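2-methyl-aconitate isomerase (Shewanella oneidensis, PDB 5K87) catalyses the cis-trans isomerisation of 2-methyl-aconitate by base-catalysed proton abstraction, a step in propionate breakdown through the 2-methylcitrate cycle. Local coordinates at residues 278-283 with 313-318; 225-230 with 257-262. The protein carries 1 engineered substitution. One frame throughout, in Å; residues are numbered along the deposited sequence.

Contact 1: residues 278-283 with 313-318; sequences RQHTPK and LSMGKL
Lys283 and Ser314, both substrate-binding residues, are joined by a hydrogen bond across this contact, from NZ of Lys283 to OG of Ser314 (2.9 Å). They illustrate how one amine can tie several groups of a pocket together: the lysine amine also donates to ND1 of His280 at 3.0 Å, lying 19° out of the imidazole plane, and weakly to the His280 carbonyl. The lysine chain bends once, at chi2 (-62°), then runs extended, which carries NZ to Ser314 OG. A water accepts from NZ, donates to Gln279 O (2.7 Å) and accepts from Met315 N (2.9 Å), bridging loop and turn. A methionine in place of Lys283 has no donor for Ser314 OG and His280 ND1, and is likely to leave the imidazole freer to turn.

The apolar part belongs to Met315, whose chain is bent at chi2 and chi3. Its SD rests 3.7 Å from His280 CA and lies oblique to the imidazole, while CE curls against Gln279 CB (3.9 Å). The Gln279 amide is split: OE1 accepts from a second water that also donates weakly to Met315 O, while NE2 donates outside the contact, to Ala275 O and Glu256 OE2.

Ser314 to Lys317 form a type I' turn linking strands 308-314 and 317-318. Across the contact, the loop between helix 249-266 and strand 283-288 carries His280 onto Phe93 and Gln95 of strand 89-96, and Lys283 also touches Met323.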
ATOM      1  N   ARG A 278      12.881  11.825  16.290  1.00 15.98           N
ATOM      2  CA  ARG A 278      11.590  12.488  16.452  1.00 17.47           C
ATOM      3  C   ARG A 278      11.094  12.932  15.073  1.00 14.90           C
ATOM      4  O   ARG A 278      11.176  14.109  14.720  1.00 15.71           O
ATOM      5  CB  ARG A 278      11.749  13.694  17.383  1.00 20.47           C
ATOM      6  CG  ARG A 278      10.450  14.350  17.827  1.00 22.94           C
ATOM      7  CD  ARG A 278      10.698  15.752  18.372  1.00 26.79           C
ATOM      8  NE  ARG A 278       9.469  16.382  18.843  1.00 29.86           N
ATOM      9  CZ  ARG A 278       9.134  16.491  20.126  1.00 37.10           C
ATOM     10  NH1 ARG A 278       7.993  17.071  20.469  1.00 38.15           N
ATOM     11  NH2 ARG A 278       9.947  16.027  21.063  1.00 36.83           N
ATOM     12  N   GLN A 279      10.578  11.981  14.305  1.00 15.84           N
ATOM     13  CA  GLN A 279      10.223  12.218  12.906  0.66 14.72           C
ATOM     14  C   GLN A 279       8.798  12.722  12.704  1.00 15.10           C
ATOM     15  O   GLN A 279       8.496  13.368  11.707  1.00 14.56           O
ATOM     16  CB  GLN A 279      10.423  10.941  12.087  0.66 14.84           C
ATOM     17  CG  GLN A 279      11.883  10.580  11.841  0.66 16.83           C
ATOM     18  CD  GLN A 279      12.558  11.503  10.844  0.66 18.85           C
ATOM     19  OE1 GLN A 279      12.148  11.593   9.682  0.66 20.24           O
ATOM     20  NE2 GLN A 279      13.595  12.200  11.293  0.66 18.00           N
ATOM     21  N   HIS A 280       7.924  12.413  13.648  1.00 14.66           N
ATOM     22  CA  HIS A 280       6.486  12.626  13.485  1.00 15.94           C
ATOM     23  C   HIS A 280       6.078  14.058  13.784  1.00 16.58           C
ATOM     24  O   HIS A 280       5.194  14.606  13.140  1.00 16.08           O
ATOM     25  CB  HIS A 280       5.790  11.624  14.408  1.00 17.26           C
ATOM     26  CG  HIS A 280       4.295  11.598  14.330  1.00 15.32           C
ATOM     27  ND1 HIS A 280       3.567  11.858  13.184  1.00 17.02           N
ATOM     28  CD2 HIS A 280       3.390  11.258  15.277  1.00 15.31           C
ATOM     29  CE1 HIS A 280       2.279  11.714  13.444  1.00 16.53           C
ATOM     30  NE2 HIS A 280       2.146  11.347  14.708  1.00 16.68           N
ATOM     31  N   THR A 281       6.740  14.675  14.748  1.00 15.70           N
ATOM     32  CA  THR A 281       6.465  16.063  15.080  1.00 16.07           C
ATOM     33  C   THR A 281       7.792  16.792  15.262  1.00 17.16           C
ATOM     34  O   THR A 281       8.770  16.188  15.709  1.00 18.27           O
ATOM     35  CB  THR A 281       5.610  16.167  16.371  1.00 20.38           C
ATOM     36  OG1 THR A 281       6.252  15.447  17.431  1.00 27.95           O
ATOM     37  CG2 THR A 281       4.231  15.574  16.165  1.00 20.50           C
ATOM     38  N   PRO A 282       7.862  18.072  14.877  1.00 14.62           N
ATOM     39  CA  PRO A 282       6.824  18.842  14.187  1.00 15.42           C
ATOM     40  C   PRO A 282       6.730  18.440  12.723  1.00 14.86           C
ATOM     41  O   PRO A 282       7.634  17.784  12.189  1.00 15.28           O
ATOM     42  CB  PRO A 282       7.353  20.274  14.278  1.00 15.71           C
ATOM     43  CG  PRO A 282       8.854  20.102  14.245  1.00 15.96           C
ATOM     44  CD  PRO A 282       9.089  18.866  15.076  1.00 16.78           C
ATOM     45  N   LYS A 283       5.640  18.839  12.081  1.00 13.10           N
ATOM     46  CA  LYS A 283       5.515  18.732  10.636  1.00 13.22           C
ATOM     47  C   LYS A 283       6.118  19.968   9.977  1.00 12.72           C
ATOM     48  O   LYS A 283       6.242  21.029  10.609  1.00 14.88           O
ATOM     49  CB  LYS A 283       4.034  18.623  10.258  1.00 14.19           C
ATOM     50  CG  LYS A 283       3.322  17.438  10.908  1.00 13.66           C
ATOM     51  CD  LYS A 283       3.905  16.094  10.479  1.00 12.66           C
ATOM     52  CE  LYS A 283       3.088  14.925  11.021  1.00 13.99           C
ATOM     53  NZ  LYS A 283       3.750  13.613  10.716  1.00 15.37           N
ATOM     54  N   LEU A 313       4.897  17.839   4.373  1.00 11.93           N
ATOM     55  CA  LEU A 313       5.605  16.570   4.454  1.00 12.30           C
ATOM     56  C   LEU A 313       5.177  15.809   5.687  1.00 12.06           C
ATOM     57  O   LEU A 313       4.827  16.402   6.706  1.00 13.08           O
ATOM     58  CB  LEU A 313       7.125  16.783   4.500  1.00 14.19           C
ATOM     59  CG  LEU A 313       7.805  17.051   3.161  1.00 15.26           C
ATOM     60  CD1 LEU A 313       7.623  18.506   2.747  1.00 15.95           C
ATOM     61  CD2 LEU A 313       9.285  16.685   3.235  1.00 17.67           C
ATOM     62  N   SER A 314       5.199  14.489   5.585  1.00 12.74           N
ATOM     63  CA  SER A 314       4.986  13.647   6.751  1.00 12.91           C
ATOM     64  C   SER A 314       5.958  12.492   6.682  1.00 11.52           C
ATOM     65  O   SER A 314       6.063  11.823   5.656  1.00 12.65           O
ATOM     66  CB  SER A 314       3.549  13.138   6.811  1.00 14.76           C
ATOM     67  OG  SER A 314       3.291  12.504   8.055  1.00 15.77           O
ATOM     68  N   MET A 315       6.690  12.290   7.767  1.00 12.16           N
ATOM     69  CA  MET A 315       7.658  11.197   7.845  1.00 12.16           C
ATOM     70  C   MET A 315       8.646  11.215   6.677  1.00 13.84           C
ATOM     71  O   MET A 315       9.025  10.163   6.167  1.00 16.50           O
ATOM     72  CB  MET A 315       6.947   9.836   7.952  1.00 14.15           C
ATOM     73  CG  MET A 315       5.881   9.772   9.061  1.00 16.10           C
ATOM     74  SD  MET A 315       6.507  10.127  10.713  1.00 17.73           S
ATOM     75  CE  MET A 315       7.489   8.645  11.004  1.00 23.34           C
ATOM     76  N   GLY A 316       9.038  12.409   6.239  1.00 12.91           N
ATOM     77  CA  GLY A 316      10.093  12.557   5.259  1.00 14.33           C
ATOM     78  C   GLY A 316       9.670  12.508   3.803  1.00 16.98           C
ATOM     79  O   GLY A 316      10.522  12.432   2.912  1.00 20.96           O
ATOM     80  N   LYS A 317       8.370  12.555   3.538  1.00 14.00           N
ATOM     81  CA  LYS A 317       7.877  12.568   2.167  1.00 12.96           C
ATOM     82  C   LYS A 317       6.783  13.601   2.022  1.00 12.54           C
ATOM     83  O   LYS A 317       6.044  13.847   2.968  1.00 12.15           O
ATOM     84  CB  LYS A 317       7.299  11.199   1.798  1.00 13.95           C
ATOM     85  CG  LYS A 317       8.330  10.081   1.718  1.00 17.57           C
ATOM     86  CD  LYS A 317       9.189  10.224   0.479  1.00 20.70           C
ATOM     87  CE  LYS A 317      10.334   9.217   0.490  1.00 22.17           C
ATOM     88  NZ  LYS A 317       9.828   7.816   0.515  1.00 31.79           N
ATOM     89  N   LEU A 318       6.667  14.202   0.843  1.00 11.77           N
ATOM     90  CA  LEU A 318       5.508  15.031   0.550  1.00 12.21           C
ATOM     91  C   LEU A 318       4.243  14.184   0.663  1.00 12.26           C
ATOM     92  O   LEU A 318       4.134  13.123   0.044  1.00 12.39           O
ATOM     93  CB  LEU A 318       5.609  15.639  -0.852  1.00 13.25           C
ATOM     94  CG  LEU A 318       4.542  16.700  -1.111  1.00 14.76           C
ATOM     95  CD1 LEU A 318       4.917  17.992  -0.393  1.00 18.55           C
ATOM     96  CD2 LEU A 318       4.346  16.951  -2.601  1.00 16.44           C
TER
HETATM   97  O   HOH W   1       6.553  14.151   9.942  1.00 13.94           O
HETATM   98  O   HOH W   2      10.685   9.094   8.596  1.00 38.79           O

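Contact 2: residues 225-230 with 257-262; sequences PTIFIN and TIRAHG
A helix laid across a beta-sheet is the element at work here: helix 249-266 packs on strand 225-230, and the general lesson is that a glycine can let a strand residue approach the helix backbone. The short axes come within 9.2 Å of each other, their directions 122° apart. Ile227 makes the closest approach. Its CG1 stands anti to the carbonyl carbon (chi1 -57°), and the outstretched CD1 reaches the helix surface, 3.6 Å from Arg259 O and 3.7 Å from Gly262 CA. A side-chain carbon on Gly262 would point at the strand and collide with that methyl, so the bare CA is what permits the insertion. Alongside, the Arg259 CG methylene lies 4.2 Å from Ile227 CD1, but the rest of the arginine leads away, NE forming a salt bridge with Glu256.

Farther along the strand, Ile229 CD1 meets Ile258 CG2 at 4.3 Å, a looser apolar touch; no hydrogen bond crosses the interface. Within the helix, Thr257 O takes His261 N and, from the opposite face of its carbonyl plane, His261 ND1 (2.9 Å), a bond that holds the imidazole against its own helix; the ring leads away from the strand.

Phe228 and Thr226 face the other way, onto helix 324-334. A strand with one helix on each face is consistent with the diaminopimelate epimerase-like fold of this clan, in which curved sheet encloses a central helix.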
ATOM      1  N   PRO A 225       2.237  20.323  16.065  1.00 13.32           N
ATOM      2  CA  PRO A 225       3.228  21.390  15.861  1.00 13.42           C
ATOM      3  C   PRO A 225       3.662  21.415  14.401  1.00 13.17           C
ATOM      4  O   PRO A 225       4.002  20.359  13.847  1.00 13.77           O
ATOM      5  CB  PRO A 225       4.389  20.981  16.775  1.00 15.13           C
ATOM      6  CG  PRO A 225       3.789  20.064  17.781  1.00 18.49           C
ATOM      7  CD  PRO A 225       2.664  19.355  17.091  1.00 15.72           C
ATOM      8  N   THR A 226       3.633  22.595  13.783  1.00 13.41           N
ATOM      9  CA  THR A 226       3.858  22.728  12.352  1.00 14.45           C
ATOM     10  C   THR A 226       4.716  23.947  12.044  1.00 12.85           C
ATOM     11  O   THR A 226       4.518  25.027  12.623  1.00 15.14           O
ATOM     12  CB  THR A 226       2.513  22.851  11.585  1.00 14.84           C
ATOM     13  OG1 THR A 226       1.676  21.735  11.912  1.00 15.87           O
ATOM     14  CG2 THR A 226       2.750  22.858  10.088  1.00 15.26           C
ATOM     15  N   ILE A 227       5.666  23.766  11.135  1.00 13.01           N
ATOM     16  CA  ILE A 227       6.495  24.836  10.614  1.00 13.52           C
ATOM     17  C   ILE A 227       6.004  25.131   9.210  1.00 13.40           C
ATOM     18  O   ILE A 227       6.030  24.247   8.354  1.00 14.47           O
ATOM     19  CB  ILE A 227       7.956  24.378  10.505  1.00 14.97           C
ATOM     20  CG1 ILE A 227       8.479  23.892  11.853  1.00 16.09           C
ATOM     21  CG2 ILE A 227       8.817  25.492   9.955  1.00 16.56           C
ATOM     22  CD1 ILE A 227       9.557  22.824  11.742  1.00 18.10           C
ATOM     23  N   PHE A 228       5.558  26.365   8.972  1.00 13.35           N
ATOM     24  CA  PHE A 228       5.157  26.807   7.644  1.00 13.04           C
ATOM     25  C   PHE A 228       6.206  27.749   7.059  1.00 14.61           C
ATOM     26  O   PHE A 228       6.607  28.716   7.709  1.00 15.82           O
ATOM     27  CB  PHE A 228       3.837  27.582   7.710  1.00 13.61           C
ATOM     28  CG  PHE A 228       2.646  26.746   8.072  1.00 12.96           C
ATOM     29  CD1 PHE A 228       2.060  25.909   7.134  1.00 14.28           C
ATOM     30  CD2 PHE A 228       2.086  26.827   9.334  1.00 14.26           C
ATOM     31  CE1 PHE A 228       0.947  25.154   7.453  1.00 14.07           C
ATOM     32  CE2 PHE A 228       0.977  26.074   9.662  1.00 14.95           C
ATOM     33  CZ  PHE A 228       0.405  25.237   8.721  1.00 14.57           C
ATOM     34  N   ILE A 229       6.643  27.482   5.839  0.58 14.25           N
ATOM     35  CA  ILE A 229       7.555  28.388   5.157  0.58 15.05           C
ATOM     36  C   ILE A 229       6.962  28.751   3.802  0.58 15.90           C
ATOM     37  O   ILE A 229       6.056  28.079   3.317  0.58 16.18           O
ATOM     38  CB  ILE A 229       8.954  27.765   5.019  0.58 17.65           C
ATOM     39  CG1 ILE A 229       8.853  26.382   4.376  0.58 15.62           C
ATOM     40  CG2 ILE A 229       9.627  27.662   6.390  0.58 18.51           C
ATOM     41  CD1 ILE A 229      10.118  25.556   4.517  0.58 24.66           C
ATOM     42  N   ASN A 230       7.432  29.838   3.207  1.00 15.88           N
ATOM     43  CA  ASN A 230       6.941  30.249   1.904  1.00 15.95           C
ATOM     44  C   ASN A 230       7.542  29.385   0.801  1.00 16.99           C
ATOM     45  O   ASN A 230       8.761  29.189   0.753  1.00 17.41           O
ATOM     46  CB  ASN A 230       7.256  31.714   1.627  1.00 20.03           C
ATOM     47  CG  ASN A 230       6.419  32.659   2.466  1.00 22.11           C
ATOM     48  OD1 ASN A 230       5.287  32.346   2.840  1.00 21.04           O
ATOM     49  ND2 ASN A 230       6.975  33.828   2.768  1.00 26.16           N
ATOM     50  N   THR A 257      16.455  19.057   7.279  0.78 16.10           N
ATOM     51  CA  THR A 257      17.325  19.961   8.030  0.78 16.81           C
ATOM     52  C   THR A 257      16.548  21.185   8.516  0.78 15.61           C
ATOM     53  O   THR A 257      16.710  21.617   9.653  0.78 16.77           O
ATOM     54  CB  THR A 257      18.560  20.394   7.210  0.78 17.93           C
ATOM     55  OG1 THR A 257      19.285  19.231   6.785  0.78 20.31           O
ATOM     56  CG2 THR A 257      19.473  21.267   8.059  0.78 19.92           C
ATOM     57  N   ILE A 258      15.687  21.726   7.661  1.00 13.89           N
ATOM     58  CA  ILE A 258      14.860  22.860   8.043  1.00 15.10           C
ATOM     59  C   ILE A 258      13.893  22.458   9.165  1.00 14.67           C
ATOM     60  O   ILE A 258      13.721  23.195  10.137  1.00 14.42           O
ATOM     61  CB  ILE A 258      14.101  23.451   6.847  1.00 14.23           C
ATOM     62  CG1 ILE A 258      15.089  23.936   5.780  1.00 17.05           C
ATOM     63  CG2 ILE A 258      13.244  24.608   7.313  1.00 17.63           C
ATOM     64  CD1 ILE A 258      14.447  24.263   4.443  1.00 17.80           C
ATOM     65  N   ARG A 259      13.284  21.278   9.034  1.00 13.60           N
ATOM     66  CA  ARG A 259      12.370  20.768  10.053  1.00 14.28           C
ATOM     67  C   ARG A 259      13.075  20.632  11.408  1.00 14.18           C
ATOM     68  O   ARG A 259      12.528  21.006  12.442  1.00 13.71           O
ATOM     69  CB  ARG A 259      11.763  19.428   9.623  1.00 13.42           C
ATOM     70  CG  ARG A 259      10.586  18.973  10.485  1.00 13.46           C
ATOM     71  CD  ARG A 259      10.166  17.531  10.159  1.00 12.61           C
ATOM     72  NE  ARG A 259      11.158  16.581  10.642  1.00 13.35           N
ATOM     73  CZ  ARG A 259      11.164  16.056  11.862  1.00 13.26           C
ATOM     74  NH1 ARG A 259      10.208  16.328  12.743  1.00 13.84           N
ATOM     75  NH2 ARG A 259      12.141  15.233  12.199  1.00 14.12           N
ATOM     76  N   ALA A 260      14.296  20.101  11.394  1.00 14.19           N
ATOM     77  CA  ALA A 260      15.076  19.945  12.619  1.00 13.97           C
ATOM     78  C   ALA A 260      15.361  21.292  13.273  1.00 15.36           C
ATOM     79  O   ALA A 260      15.213  21.453  14.481  1.00 15.13           O
ATOM     80  CB  ALA A 260      16.372  19.227  12.318  1.00 14.63           C
ATOM     81  N   HIS A 261      15.773  22.264  12.468  1.00 14.78           N
ATOM     82  CA  HIS A 261      16.058  23.585  13.004  1.00 16.10           C
ATOM     83  C   HIS A 261      14.801  24.268  13.523  1.00 16.76           C
ATOM     84  O   HIS A 261      14.843  24.974  14.532  1.00 17.21           O
ATOM     85  CB  HIS A 261      16.800  24.436  11.975  1.00 17.27           C
ATOM     86  CG  HIS A 261      18.259  24.122  11.903  1.00 18.22           C
ATOM     87  ND1 HIS A 261      18.761  23.074  11.161  1.00 21.53           N
ATOM     88  CD2 HIS A 261      19.321  24.683  12.527  1.00 25.66           C
ATOM     89  CE1 HIS A 261      20.072  23.022  11.308  1.00 23.42           C
ATOM     90  NE2 HIS A 261      20.437  23.988  12.131  1.00 26.23           N
ATOM     91  N   GLY A 262      13.671  24.033  12.863  1.00 17.15           N
ATOM     92  CA  GLY A 262      12.404  24.547  13.346  1.00 15.73           C
ATOM     93  C   GLY A 262      12.020  23.916  14.670  1.00 16.07           C
ATOM     94  O   GLY A 262      11.546  24.594  15.582  1.00 16.83           O
TER

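Overall arrangement
Contacts 1 and 2, with centres about 10 Å apart, meet through strand pairing: Lys283 O lies 2.8 Å from Ile227 N, and Lys283 N lies 2.8 Å from Pro225 O. One residue thus anchors its backbone to the strand of contact 2 while its side chain works in contact 1. Arg259 supplies a second link, as its NH1 and NH2 bond to the carbonyls of Pro282 and Arg278, tying the helix to the loop that leads into Lys283. The Met315 side chain is about 5 Å from the bound malonate, that of Arg259 about 13 Å. Contact 1 is part of the substrate site, holding Lys283 and Ser314, whereas contact 2 is farther from the ligand.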